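Long-range contact in L-asparagine oxygenase (Streptomyces coelicolor, PDB 2OG5), which catalyses the iron(II)- and 2-oxoglutarate-dependent 3-hydroxylation of L-asparagine, supplying (2S,3S)-3-hydroxyasparagine for assembly of the calcium-dependent lipopeptide antibiotic: residues A[131-136]-A[328-333]. Numbering follows the deposited sequence.
Sequences AVLLMT and QRTFVL
Helical residues Leu133 and Leu134 rest on Thr330 of a strand that runs nearly parallel to their helix, the axes of 131-136 and 328-333 lying 8.7 Å apart at 11°. Leu133 carries most of the contact. Its CB lies 3.5 Å from Thr330 OG1, and the two side chains pass each other in opposite directions. With CG anti to the carbonyl carbon (chi1 -77°), the isobutyl group lies back toward the start of the strand, where CD1 meets Gln328 CB at 3.7 Å and the two side chains cross at about a right angle. Thr330 divides its branches: the methyl CG2 meets Leu134 CD2 at 4.0 Å, whereas OG1, buried against Leu133, is hydrogen-bonded to Leu154 O. No hydrogen bond links the segments; van der Waals contact joins them, leucine carbons resting against polar atoms of the strand as well as its carbons. Within the helix, Val132 O accepts from Thr136 N and, at 2.9 Å, from Thr136 OG1, from opposite faces of its carbonyl plane. The bond from CA to CB of Arg329, which binds L-asparagine, turns away from the helix; Phe331 CZ lies 3.4 Å above its guanidinium plane, offset toward the rim, and NH2 is hydrogen-bonded to Gln156 OE1. The helix thus backs a strand of the jelly-roll core whose other face lines the active site. Strand 191-196 adds Met193 beside Leu133 and Val332, while helix 66-76 packs against Leu134 and Met135, and helix 42-58 also covers Met135.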
loop_
_atom_site.group_PDB
_atom_site.type_symbol
_atom_site.label_atom_id
_atom_site.label_comp_id
_atom_site.label_asym_id
_atom_site.label_seq_id
_atom_site.Cartn_x
_atom_site.Cartn_y
_atom_site.Cartn_z
ATOM N N ALA A 131 -13.427 -7.604 3.440
ATOM C CA ALA A 131 -13.367 -8.186 4.777
ATOM C C ALA A 131 -11.922 -8.434 5.183
ATOM O O ALA A 131 -11.477 -8.008 6.241
ATOM C CB ALA A 131 -14.186 -9.498 4.841
ATOM N N VAL A 132 -11.173 -9.123 4.336
ATOM C CA VAL A 132 -9.769 -9.397 4.630
ATOM C C VAL A 132 -8.960 -8.103 4.856
ATOM O O VAL A 132 -8.214 -7.979 5.834
ATOM C CB VAL A 132 -9.132 -10.234 3.510
ATOM C CG1 VAL A 132 -7.622 -10.309 3.671
ATOM C CG2 VAL A 132 -9.757 -11.631 3.485
ATOM N N LEU A 133 -9.103 -7.143 3.948
ATOM C CA LEU A 133 -8.324 -5.918 4.046
ATOM C C LEU A 133 -8.688 -5.094 5.271
ATOM O O LEU A 133 -7.799 -4.589 5.952
ATOM C CB LEU A 133 -8.478 -5.074 2.779
ATOM C CG LEU A 133 -7.663 -5.572 1.584
ATOM C CD1 LEU A 133 -8.206 -4.949 0.296
ATOM C CD2 LEU A 133 -6.164 -5.258 1.736
ATOM N N LEU A 134 -9.978 -4.921 5.551
ATOM C CA LEU A 134 -10.350 -4.024 6.641
ATOM C C LEU A 134 -10.086 -4.676 8.005
ATOM O O LEU A 134 -9.733 -3.989 8.973
ATOM C CB LEU A 134 -11.787 -3.508 6.488
ATOM C CG LEU A 134 -12.001 -2.579 5.276
ATOM C CD1 LEU A 134 -13.418 -2.004 5.235
ATOM C CD2 LEU A 134 -10.989 -1.444 5.236
ATOM N N MET A 135 -10.217 -5.998 8.099
ATOM C CA MET A 135 -9.830 -6.697 9.339
ATOM C C MET A 135 -8.341 -6.487 9.604
ATOM O O MET A 135 -7.949 -6.085 10.702
ATOM C CB MET A 135 -10.153 -8.195 9.277
ATOM C CG MET A 135 -11.630 -8.504 9.386
ATOM S SD MET A 135 -12.012 -10.272 9.523
ATOM C CE MET A 135 -11.536 -10.868 7.895
ATOM N N THR A 136 -7.507 -6.703 8.594
ATOM C CA THR A 136 -6.061 -6.556 8.772
ATOM C C THR A 136 -5.688 -5.112 9.105
ATOM O O THR A 136 -4.819 -4.870 9.942
ATOM C CB THR A 136 -5.277 -7.021 7.541
ATOM O OG1 THR A 136 -5.704 -8.345 7.187
ATOM C CG2 THR A 136 -3.775 -7.025 7.822
ATOM N N GLN A 328 -6.748 -5.378 -4.716
ATOM C CA GLN A 328 -7.446 -4.375 -3.918
ATOM C C GLN A 328 -6.494 -3.840 -2.849
ATOM O O GLN A 328 -5.667 -4.574 -2.302
ATOM C CB GLN A 328 -8.744 -4.927 -3.340
ATOM C CG GLN A 328 -9.769 -5.117 -4.456
ATOM C CD GLN A 328 -11.140 -5.549 -4.001
ATOM O OE1 GLN A 328 -11.292 -6.332 -3.052
ATOM N NE2 GLN A 328 -12.160 -5.066 -4.707
ATOM N N ARG A 329 -6.598 -2.537 -2.608
ATOM C CA ARG A 329 -5.655 -1.815 -1.793
ATOM C C ARG A 329 -6.358 -1.104 -0.648
ATOM O O ARG A 329 -7.389 -0.460 -0.832
ATOM C CB ARG A 329 -4.927 -0.778 -2.647
ATOM C CG ARG A 329 -3.830 -0.044 -1.893
ATOM C CD ARG A 329 -3.142 0.939 -2.776
ATOM N NE ARG A 329 -4.043 2.010 -3.166
ATOM C CZ ARG A 329 -3.767 2.920 -4.090
ATOM N NH1 ARG A 329 -2.617 2.894 -4.739
ATOM N NH2 ARG A 329 -4.669 3.848 -4.378
ATOM N N THR A 330 -5.757 -1.199 0.537
ATOM C CA THR A 330 -6.177 -0.433 1.699
ATOM C C THR A 330 -4.961 0.148 2.407
ATOM O O THR A 330 -3.938 -0.522 2.560
ATOM C CB THR A 330 -6.971 -1.302 2.669
ATOM O OG1 THR A 330 -8.186 -1.668 2.027
ATOM C CG2 THR A 330 -7.283 -0.575 3.967
ATOM N N PHE A 331 -5.087 1.416 2.793
ATOM C CA PHE A 331 -4.078 2.124 3.578
ATOM C C PHE A 331 -4.322 1.951 5.066
ATOM O O PHE A 331 -5.476 1.919 5.518
ATOM C CB PHE A 331 -4.109 3.612 3.268
ATOM C CG PHE A 331 -3.910 3.955 1.812
ATOM C CD1 PHE A 331 -2.960 3.308 1.046
ATOM C CD2 PHE A 331 -4.675 4.950 1.215
ATOM C CE1 PHE A 331 -2.766 3.640 -0.278
ATOM C CE2 PHE A 331 -4.493 5.286 -0.118
ATOM C CZ PHE A 331 -3.526 4.639 -0.859
ATOM N N VAL A 332 -3.237 1.857 5.832
ATOM C CA VAL A 332 -3.297 1.793 7.287
ATOM C C VAL A 332 -2.593 2.981 7.915
ATOM O O VAL A 332 -1.480 3.335 7.514
ATOM C CB VAL A 332 -2.628 0.517 7.798
ATOM C CG1 VAL A 332 -2.778 0.393 9.310
ATOM C CG2 VAL A 332 -3.224 -0.702 7.089
ATOM N N LEU A 333 -3.266 3.579 8.895
ATOM C CA LEU A 333 -2.710 4.604 9.750
ATOM C C LEU A 333 -2.439 3.976 11.117
ATOM O O LEU A 333 -3.335 3.419 11.750
ATOM C CB LEU A 333 -3.665 5.801 9.856
ATOM C CG LEU A 333 -3.891 6.523 8.518
ATOM C CD1 LEU A 333 -5.083 7.501 8.600
ATOM C CD2 LEU A 333 -2.641 7.248 8.057
#